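Side-chain contacts in enoyl-CoA hydratase (Mycolicibacterium smegmatis, PDB 7MCM), which probably hydrates (2E)-enoyl-CoA thioesters to (3S)-3-hydroxyacyl-CoAs, a step of fatty acid oxidation: residues W19-P24 with N28-S33; R62-G67 with C122-M127; T5-I10 with I36-A41; V54-G59 with E196-A201. All coordinates share one frame; numbering follows the deposited sequence.

In the fold
The chain enters along strand 8-13 and pairs back through strand 16-21; when helix 33-48 folds over these strands, contact 3 closes the first loop. Contact 1 is nested inside it, a short turn between strand 16-21 and that helix. The second pair follows in series. Strand 54-59 opens the long excursion that contact 4 closes with helix 197-209, and within this excursion contact 2 joins the segment after the strand to helix 120-127. Contacts 1, 3 and 4 all reach the same mixed sheet, while contacts 1 and 2 meet directly, Ile30 N lying 3.0 Å from Gly67 O. Contacts 3 and 4 tie sheet strands to helices, while contacts 1 and 2 fix loops at strand ends.

Contact 1 (W19-P24 with N28-S33); sequences WTIDVP and NAITGS
Val23 and Asn28 face each other across a tight reversal that follows strand 16-21, their CA atoms 4.3 Å apart. The backbone closes it with a bond from Asn28 N to Val23 O, 2.9 Å long and nearly straight at 164°. Asn28 has a positive phi of 62°, a conformation that asparagine tolerates better than most residues, and its side chain supplies the returning bond: OD1 accepts from Val23 N at 3.0 Å, with the donor tilted 25° from the amide's carbonyl plane. The same oxygen accepts from a water at 2.7 Å, which also donates to Asp22 OD1.

Apolar atoms pack beside this polar core. Ile21 CG2, held anti to the backbone N by the side chain's first torsion, reaches Asn28 CB at 3.6 Å, the two side chains passing at a slant, while Ile21 CD1 extends to Ile30 CG2 at 4.2 Å. Val23 CG2 lies 3.5 Å from Ala29 O. Ile21 and Val23 thus pack their branches against the returning chain.

Asn28 ND2 donates to Ala60 O and Phe63 O, joining this turn to the chain beyond strand 54-59. With acceptors at ND2 and donors at OD1, the terminal amide can satisfy its surroundings in one orientation, and its rotation about the CB-CG bond should be firmly fixed.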
# COMPACT_ATOMS: atom_id res chain seq x y z
N TRP B 19 33.23 -5.47 -7.74
CA TRP B 19 33.20 -6.36 -6.58
C TRP B 19 33.20 -7.78 -7.11
O TRP B 19 32.28 -8.17 -7.84
CB TRP B 19 31.97 -6.12 -5.72
CG TRP B 19 31.80 -4.72 -5.20
CD1 TRP B 19 32.67 -3.68 -5.33
CD2 TRP B 19 30.68 -4.22 -4.47
NE1 TRP B 19 32.16 -2.56 -4.71
CE2 TRP B 19 30.94 -2.87 -4.17
CE3 TRP B 19 29.47 -4.80 -4.03
CZ2 TRP B 19 30.04 -2.08 -3.45
CZ3 TRP B 19 28.59 -4.01 -3.31
CH2 TRP B 19 28.87 -2.67 -3.04
N THR B 20 34.23 -8.56 -6.76
CA THR B 20 34.36 -9.93 -7.22
C THR B 20 34.17 -10.86 -6.03
O THR B 20 34.99 -10.86 -5.10
CB THR B 20 35.70 -10.18 -7.90
OG1 THR B 20 35.91 -9.21 -8.94
CG2 THR B 20 35.71 -11.55 -8.52
N ILE B 21 33.09 -11.64 -6.06
CA ILE B 21 32.86 -12.66 -5.04
C ILE B 21 33.97 -13.68 -5.12
O ILE B 21 34.25 -14.22 -6.20
CB ILE B 21 31.50 -13.32 -5.25
CG1 ILE B 21 30.37 -12.28 -5.26
CG2 ILE B 21 31.26 -14.42 -4.18
CD1 ILE B 21 29.06 -12.81 -5.82
N ASP B 22 34.64 -13.95 -3.99
CA ASP B 22 35.80 -14.85 -4.03
C ASP B 22 35.77 -15.77 -2.79
O ASP B 22 36.48 -15.56 -1.80
CB ASP B 22 37.11 -14.05 -4.13
CG ASP B 22 38.30 -14.89 -4.62
OD1 ASP B 22 38.14 -16.11 -4.80
OD2 ASP B 22 39.39 -14.31 -4.85
N VAL B 23 34.93 -16.81 -2.86
CA VAL B 23 34.87 -17.82 -1.81
C VAL B 23 35.19 -19.16 -2.46
O VAL B 23 34.28 -19.94 -2.75
CB VAL B 23 33.49 -17.82 -1.11
CG1 VAL B 23 33.48 -18.74 0.09
CG2 VAL B 23 33.12 -16.40 -0.69
N PRO B 24 36.47 -19.44 -2.74
CA PRO B 24 36.80 -20.59 -3.59
C PRO B 24 36.56 -21.94 -2.95
O PRO B 24 36.45 -22.93 -3.68
CB PRO B 24 38.30 -20.39 -3.88
CG PRO B 24 38.80 -19.64 -2.70
CD PRO B 24 37.67 -18.71 -2.30
N ASN B 28 31.86 -19.72 -4.35
CA ASN B 28 31.40 -18.34 -4.29
C ASN B 28 30.06 -18.20 -3.58
O ASN B 28 29.28 -17.30 -3.89
CB ASN B 28 31.35 -17.70 -5.68
CG ASN B 28 32.72 -17.49 -6.27
OD1 ASN B 28 33.73 -17.59 -5.55
ND2 ASN B 28 32.78 -17.20 -7.57
N ALA B 29 29.79 -19.10 -2.63
CA ALA B 29 28.61 -18.96 -1.79
C ALA B 29 28.65 -17.64 -1.04
O ALA B 29 29.72 -17.17 -0.62
CB ALA B 29 28.53 -20.13 -0.79
N ILE B 30 27.48 -17.03 -0.86
CA ILE B 30 27.37 -15.72 -0.21
C ILE B 30 26.70 -15.83 1.15
O ILE B 30 26.42 -14.81 1.78
CB ILE B 30 26.62 -14.71 -1.10
CG1 ILE B 30 25.18 -15.19 -1.38
CG2 ILE B 30 27.39 -14.46 -2.39
CD1 ILE B 30 24.25 -14.11 -1.89
N THR B 31 26.48 -17.03 1.65
CA THR B 31 25.76 -17.20 2.90
C THR B 31 26.68 -17.24 4.12
O THR B 31 26.18 -17.29 5.25
CB THR B 31 24.92 -18.47 2.84
OG1 THR B 31 25.76 -19.59 2.54
CG2 THR B 31 23.86 -18.34 1.76
N GLY B 32 28.00 -17.18 3.93
CA GLY B 32 28.91 -17.17 5.06
C GLY B 32 29.02 -15.79 5.69
O GLY B 32 28.93 -14.77 5.02
N SER B 33 29.21 -15.77 7.01
CA SER B 33 29.20 -14.50 7.72
C SER B 33 30.35 -13.59 7.29
O SER B 33 30.21 -12.36 7.34
CB SER B 33 29.25 -14.73 9.23
OG SER B 33 30.49 -15.32 9.56
O HOH W 1 36.25 -18.36 -5.96

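Contact 2 (R62-G67 with C122-M127); sequences RFFSAG and CDLAVM
In the crotonase fold, the segment containing Phe64 and the helix containing Ala125 both lie close to the expected acyl-CoA site. In relatives, a backbone N-H shortly after a segment like 62-67 and another near the start of a helix like 120-127 form the oxyanion hole for the thioester; the same arrangement is probable here.

The direct contact is apolar and buried. Phe64 stands at a corner of the chain, and CG anti to the backbone N (chi1 176°) sends its ring to the helix. CE2 does the touching, 3.9 Å from Ala125 CB and 4.1 Å from Ala125 N, with Leu124 CD2 at 4.3 Å. Both methyl groups approach the ring obliquely. Alanine suits this place because its short side chain lets the aromatic ring come close to the helix backbone, whereas Leu124 fills the flank and continues to Val98 and Leu102 of helix 97-104. Elsewhere the Phe64 ring rests on the end of strand 54-59, where its CE1 packs against Leu57 O.

Past the corner, the loop is shaped by an ST turn. Gly67, whose phi of 78° is easily adopted by glycine, donates from N to Ser65 OG at 3.1 Å and 152°. That hydroxyl also bonds to the main chain of the preceding turn, Ser65 OG pairing with Asn28 O.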
# COMPACT_ATOMS: atom_id res chain seq x y z
N ARG B 62 34.78 -19.98 -12.14
CA ARG B 62 33.74 -20.59 -12.95
C ARG B 62 32.33 -20.22 -12.51
O ARG B 62 31.40 -20.31 -13.32
CB ARG B 62 33.89 -22.11 -12.88
CG ARG B 62 33.44 -22.87 -14.10
CD ARG B 62 33.34 -24.34 -13.75
NE ARG B 62 34.03 -24.65 -12.50
CZ ARG B 62 33.89 -25.78 -11.82
NH1 ARG B 62 33.09 -26.75 -12.25
NH2 ARG B 62 34.58 -25.95 -10.69
N PHE B 63 32.14 -19.83 -11.26
CA PHE B 63 30.83 -19.58 -10.68
C PHE B 63 30.61 -18.08 -10.53
O PHE B 63 31.55 -17.33 -10.29
CB PHE B 63 30.70 -20.22 -9.29
CG PHE B 63 30.71 -21.73 -9.30
CD1 PHE B 63 31.91 -22.41 -9.26
CD2 PHE B 63 29.52 -22.45 -9.29
CE1 PHE B 63 31.94 -23.80 -9.25
CE2 PHE B 63 29.55 -23.84 -9.27
CZ PHE B 63 30.75 -24.51 -9.25
N PHE B 64 29.35 -17.65 -10.70
CA PHE B 64 28.95 -16.37 -10.14
C PHE B 64 28.77 -16.51 -8.64
O PHE B 64 29.50 -15.92 -7.84
CB PHE B 64 27.67 -15.85 -10.83
CG PHE B 64 27.14 -14.56 -10.25
CD1 PHE B 64 27.74 -13.34 -10.56
CD2 PHE B 64 26.03 -14.57 -9.41
CE1 PHE B 64 27.24 -12.15 -10.03
CE2 PHE B 64 25.52 -13.39 -8.88
CZ PHE B 64 26.13 -12.17 -9.20
N SER B 65 27.81 -17.35 -8.23
CA SER B 65 27.65 -17.75 -6.84
C SER B 65 26.81 -19.02 -6.80
O SER B 65 25.66 -19.01 -7.27
CB SER B 65 27.00 -16.64 -6.02
OG SER B 65 26.66 -17.12 -4.73
N ALA B 66 27.37 -20.11 -6.24
CA ALA B 66 26.59 -21.33 -5.98
C ALA B 66 25.63 -21.16 -4.85
O ALA B 66 25.05 -22.20 -4.48
CB ALA B 66 27.51 -22.51 -5.67
N GLY B 67 25.47 -19.94 -4.32
CA GLY B 67 24.54 -19.65 -3.24
C GLY B 67 25.00 -20.04 -1.84
O GLY B 67 25.40 -19.16 -1.07
N CYS B 122 21.44 -16.94 -7.28
CA CYS B 122 20.43 -16.51 -8.24
C CYS B 122 19.71 -15.26 -7.74
O CYS B 122 19.58 -14.27 -8.47
CB CYS B 122 19.43 -17.66 -8.49
SG CYS B 122 18.09 -17.24 -9.66
N ASP B 123 19.30 -15.26 -6.47
CA ASP B 123 18.55 -14.14 -5.92
C ASP B 123 19.41 -12.87 -5.87
O ASP B 123 18.90 -11.77 -6.12
CB ASP B 123 18.04 -14.49 -4.53
CG ASP B 123 17.08 -15.66 -4.55
OD1 ASP B 123 16.74 -16.10 -5.65
OD2 ASP B 123 16.68 -16.15 -3.49
N LEU B 124 20.69 -13.00 -5.53
CA LEU B 124 21.59 -11.86 -5.53
C LEU B 124 21.63 -11.18 -6.90
O LEU B 124 21.49 -9.96 -7.01
CB LEU B 124 22.99 -12.29 -5.10
CG LEU B 124 24.10 -11.22 -5.16
CD1 LEU B 124 23.79 -10.07 -4.24
CD2 LEU B 124 25.45 -11.84 -4.83
N ALA B 125 21.82 -11.97 -7.98
CA ALA B 125 21.84 -11.37 -9.31
C ALA B 125 20.54 -10.63 -9.60
O ALA B 125 20.55 -9.51 -10.11
CB ALA B 125 22.07 -12.44 -10.37
N VAL B 126 19.42 -11.23 -9.21
CA VAL B 126 18.10 -10.66 -9.44
C VAL B 126 17.87 -9.40 -8.61
O VAL B 126 17.05 -8.55 -8.97
CB VAL B 126 17.08 -11.78 -9.17
CG1 VAL B 126 15.72 -11.28 -9.32
CG2 VAL B 126 17.31 -12.94 -10.13
N MET B 127 18.56 -9.26 -7.48
CA MET B 127 18.44 -8.06 -6.67
C MET B 127 19.23 -6.88 -7.22
O MET B 127 19.05 -5.75 -6.75
CB MET B 127 18.94 -8.33 -5.25
CG MET B 127 18.08 -9.25 -4.43
SD MET B 127 19.02 -9.77 -2.96
CE MET B 127 17.99 -11.15 -2.47

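Contact 3 (T5-I10 with I36-A41); sequences TAPLRI and IDAFDA
Leu8 begins its contact with helix 33-48 at CB, which lies 4.1 Å from Ala38 CB; the CA atoms of these residues are 6.4 Å apart. From there chi1 of -170° sets CG opposite the backbone N, carrying the branched end inward over the helix. The two methyl groups then divide. CD2 settles against the helix backbone, 3.9 Å from both Ala38 O and Phe39 CA, and also touches the Phe39 ring at CD1 (4.1 Å), approaching it obliquely. CD1 turns instead to Trp19 CB on the neighbouring strand. A leucine suits the position because its forked tip serves two surfaces at once, and the small Ala38 allows strand and helix backbones to draw close.

Pro7, one residue earlier, adds its ring to the same alanine: CG reaches Ala38 CB at 4.1 Å. The methyl of Ala38 therefore has both the proline ring and the leucine CB as neighbours. The interaction is purely one of van der Waals packing.

Strand 8-13 is the outermost strand of the sheet within this chain, antiparallel to strand 16-21, and Leu8 helps seal helix 33-48 onto this margin. Farther round the helix, Phe39 packs on Ala101 and Leu102 of helix 97-104, while Asp37 and Asp40 form salt bridges with its arginines, Asp37 to Arg97 and Asp40 to Arg97 and Arg104.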
# COMPACT_ATOMS: atom_id res chain seq x y z
N THR B 5 40.48 -16.41 1.90
CA THR B 5 40.89 -15.20 1.20
C THR B 5 39.85 -14.13 1.46
O THR B 5 38.78 -14.40 2.02
CB THR B 5 41.05 -15.43 -0.31
OG1 THR B 5 41.68 -14.28 -0.91
CG2 THR B 5 39.69 -15.65 -0.97
N ALA B 6 40.17 -12.89 1.07
CA ALA B 6 39.19 -11.82 1.14
C ALA B 6 37.98 -12.23 0.31
O ALA B 6 38.13 -12.44 -0.90
CB ALA B 6 39.77 -10.51 0.61
N PRO B 7 36.79 -12.38 0.91
CA PRO B 7 35.65 -12.94 0.16
C PRO B 7 35.07 -12.03 -0.90
O PRO B 7 34.30 -12.51 -1.74
CB PRO B 7 34.62 -13.22 1.27
CG PRO B 7 35.00 -12.28 2.37
CD PRO B 7 36.49 -12.18 2.33
N LEU B 8 35.40 -10.74 -0.89
CA LEU B 8 34.86 -9.80 -1.88
C LEU B 8 36.00 -8.86 -2.27
O LEU B 8 36.33 -7.93 -1.52
CB LEU B 8 33.67 -9.04 -1.30
CG LEU B 8 32.84 -8.18 -2.24
CD1 LEU B 8 32.19 -9.05 -3.31
CD2 LEU B 8 31.78 -7.38 -1.47
N ARG B 9 36.61 -9.10 -3.44
CA ARG B 9 37.69 -8.24 -3.92
C ARG B 9 37.11 -6.96 -4.52
O ARG B 9 36.17 -7.02 -5.32
CB ARG B 9 38.53 -8.96 -4.98
CG ARG B 9 39.11 -10.29 -4.55
CD ARG B 9 40.30 -10.70 -5.42
NE ARG B 9 39.89 -11.52 -6.55
CZ ARG B 9 39.74 -11.06 -7.79
NH1 ARG B 9 39.95 -9.79 -8.09
NH2 ARG B 9 39.36 -11.90 -8.75
N ILE B 10 37.67 -5.82 -4.14
CA ILE B 10 37.15 -4.53 -4.59
C ILE B 10 38.22 -3.84 -5.43
O ILE B 10 39.32 -3.57 -4.94
CB ILE B 10 36.68 -3.66 -3.42
CG1 ILE B 10 35.50 -4.37 -2.73
CG2 ILE B 10 36.22 -2.31 -3.93
CD1 ILE B 10 35.02 -3.69 -1.48
N ILE B 36 29.07 -11.86 4.11
CA ILE B 36 27.99 -10.92 4.42
C ILE B 36 28.56 -9.65 5.03
O ILE B 36 28.20 -8.53 4.62
CB ILE B 36 26.95 -11.59 5.34
CG1 ILE B 36 26.31 -12.79 4.61
CG2 ILE B 36 25.88 -10.58 5.75
CD1 ILE B 36 25.40 -13.67 5.47
N ASP B 37 29.50 -9.79 5.97
CA ASP B 37 30.15 -8.63 6.58
C ASP B 37 30.87 -7.77 5.53
O ASP B 37 30.80 -6.54 5.58
CB ASP B 37 31.15 -9.09 7.64
CG ASP B 37 30.48 -9.65 8.88
OD1 ASP B 37 29.28 -9.38 9.09
OD2 ASP B 37 31.16 -10.36 9.65
N ALA B 38 31.58 -8.41 4.59
CA ALA B 38 32.29 -7.66 3.55
C ALA B 38 31.32 -6.95 2.61
O ALA B 38 31.59 -5.85 2.14
CB ALA B 38 33.18 -8.61 2.76
N PHE B 39 30.19 -7.59 2.31
CA PHE B 39 29.20 -6.98 1.44
C PHE B 39 28.58 -5.76 2.11
O PHE B 39 28.45 -4.70 1.49
CB PHE B 39 28.14 -8.02 1.06
CG PHE B 39 27.27 -7.62 -0.10
CD1 PHE B 39 27.71 -7.78 -1.41
CD2 PHE B 39 26.01 -7.10 0.11
CE1 PHE B 39 26.92 -7.41 -2.49
CE2 PHE B 39 25.20 -6.72 -0.97
CZ PHE B 39 25.66 -6.88 -2.26
N ASP B 40 28.23 -5.88 3.40
CA ASP B 40 27.82 -4.71 4.17
C ASP B 40 28.84 -3.59 4.06
O ASP B 40 28.49 -2.45 3.74
CB ASP B 40 27.62 -5.09 5.64
CG ASP B 40 26.19 -5.47 5.96
OD1 ASP B 40 25.26 -5.02 5.27
OD2 ASP B 40 26.00 -6.24 6.93
N ALA B 41 30.11 -3.90 4.33
CA ALA B 41 31.15 -2.87 4.32
C ALA B 41 31.31 -2.24 2.94
O ALA B 41 31.46 -1.02 2.82
CB ALA B 41 32.48 -3.45 4.79

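Contact 4 (V54-G59 with E196-A201); sequences VVILTG and ELLPAA
Ile56 and Ala201 mark the close approach of strand 54-59 to helix 197-201, whose axes pass 10.2 Å apart and run nearly antiparallel at 165°. This is helix-on-sheet packing within the crotonase fold: the strand lies between 16-21 and 109-113 in the mixed sheet, and helix 197-209 covers one face. The other face carries Val55 and Leu57, which pack on Trp19.

Ile56 does most of the work. Its first torsion of -65° sets CG1 beside the backbone N and CG2 opposite it, so that both branches face the methyl of Ala201 from the same side: CD1 lies 3.9 Å and CG2 4.0 Å from Ala201 CB. CD1 continues onto the helix backbone, meeting Ala201 O at 3.6 Å. A beta-branched residue favours the extended strand and offers a broad apolar surface, and alanine is small enough to bring the helix down onto it.

Leu198, one helical turn earlier and largely exposed, bends its end back over the strand. Its CD2 touches both strand residues loosely, Ile56 CG2 at 4.5 Å being the more distant. Thr58 presents its methyl to the helix and keeps its hydroxyl for the sheet, where OG1 bonds to Ala112 O of the adjacent strand. The threonine thereby serves both an apolar and a polar neighbour, with its CG2 4.3 Å from Leu198 CD2.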
# COMPACT_ATOMS: atom_id res chain seq x y z
N VAL B 54 29.03 3.61 -10.12
CA VAL B 54 28.54 2.32 -10.61
C VAL B 54 29.34 1.22 -9.93
O VAL B 54 30.56 1.37 -9.74
CB VAL B 54 28.67 2.18 -12.15
CG1 VAL B 54 27.93 0.94 -12.63
CG2 VAL B 54 28.16 3.41 -12.87
N VAL B 55 28.67 0.12 -9.59
CA VAL B 55 29.31 -1.11 -9.13
C VAL B 55 29.00 -2.21 -10.14
O VAL B 55 27.85 -2.34 -10.58
CB VAL B 55 28.83 -1.53 -7.71
CG1 VAL B 55 29.21 -2.98 -7.38
CG2 VAL B 55 29.40 -0.60 -6.66
N ILE B 56 30.03 -2.94 -10.54
CA ILE B 56 29.89 -4.19 -11.28
C ILE B 56 30.11 -5.35 -10.30
O ILE B 56 31.18 -5.45 -9.69
CB ILE B 56 30.89 -4.29 -12.44
CG1 ILE B 56 30.63 -3.20 -13.50
CG2 ILE B 56 30.87 -5.70 -13.02
CD1 ILE B 56 31.76 -3.11 -14.55
N LEU B 57 29.13 -6.23 -10.17
CA LEU B 57 29.21 -7.37 -9.27
C LEU B 57 29.38 -8.64 -10.08
O LEU B 57 28.58 -8.92 -10.98
CB LEU B 57 27.97 -7.47 -8.38
CG LEU B 57 27.88 -8.68 -7.44
CD1 LEU B 57 29.00 -8.65 -6.39
CD2 LEU B 57 26.50 -8.71 -6.79
N THR B 58 30.42 -9.42 -9.78
CA THR B 58 30.72 -10.61 -10.57
C THR B 58 31.40 -11.63 -9.66
O THR B 58 31.70 -11.35 -8.49
CB THR B 58 31.58 -10.22 -11.78
OG1 THR B 58 31.55 -11.26 -12.76
CG2 THR B 58 33.01 -9.94 -11.37
N GLY B 59 31.63 -12.82 -10.18
CA GLY B 59 32.24 -13.91 -9.41
C GLY B 59 33.60 -14.30 -9.96
O GLY B 59 33.81 -14.29 -11.17
N GLU B 196 33.97 -11.77 -23.41
CA GLU B 196 33.40 -10.44 -23.64
C GLU B 196 32.53 -9.94 -22.49
O GLU B 196 32.04 -8.81 -22.56
CB GLU B 196 32.57 -10.43 -24.93
CG GLU B 196 33.38 -10.32 -26.20
CD GLU B 196 34.26 -9.09 -26.21
OE1 GLU B 196 33.74 -7.96 -26.00
OE2 GLU B 196 35.49 -9.24 -26.42
N LEU B 197 32.31 -10.74 -21.45
CA LEU B 197 31.37 -10.36 -20.40
C LEU B 197 31.83 -9.11 -19.65
O LEU B 197 31.09 -8.12 -19.55
CB LEU B 197 31.17 -11.51 -19.42
CG LEU B 197 30.36 -11.12 -18.20
CD1 LEU B 197 28.92 -10.75 -18.57
CD2 LEU B 197 30.39 -12.23 -17.17
N LEU B 198 33.04 -9.14 -19.09
CA LEU B 198 33.52 -8.01 -18.30
C LEU B 198 33.75 -6.77 -19.18
O LEU B 198 33.39 -5.67 -18.75
CB LEU B 198 34.78 -8.39 -17.52
CG LEU B 198 34.48 -9.21 -16.27
CD1 LEU B 198 35.77 -9.67 -15.61
CD2 LEU B 198 33.65 -8.41 -15.29
N PRO B 199 34.35 -6.88 -20.38
CA PRO B 199 34.34 -5.72 -21.29
C PRO B 199 32.95 -5.15 -21.53
O PRO B 199 32.79 -3.92 -21.57
CB PRO B 199 34.95 -6.29 -22.57
CG PRO B 199 35.91 -7.29 -22.09
CD PRO B 199 35.26 -7.93 -20.89
N ALA B 200 31.93 -6.00 -21.69
CA ALA B 200 30.58 -5.47 -21.88
C ALA B 200 30.05 -4.83 -20.60
O ALA B 200 29.35 -3.81 -20.66
CB ALA B 200 29.64 -6.59 -22.32
N ALA B 201 30.37 -5.41 -19.45
CA ALA B 201 29.91 -4.82 -18.19
C ALA B 201 30.51 -3.43 -18.00
O ALA B 201 29.83 -2.51 -17.55
CB ALA B 201 30.27 -5.73 -17.02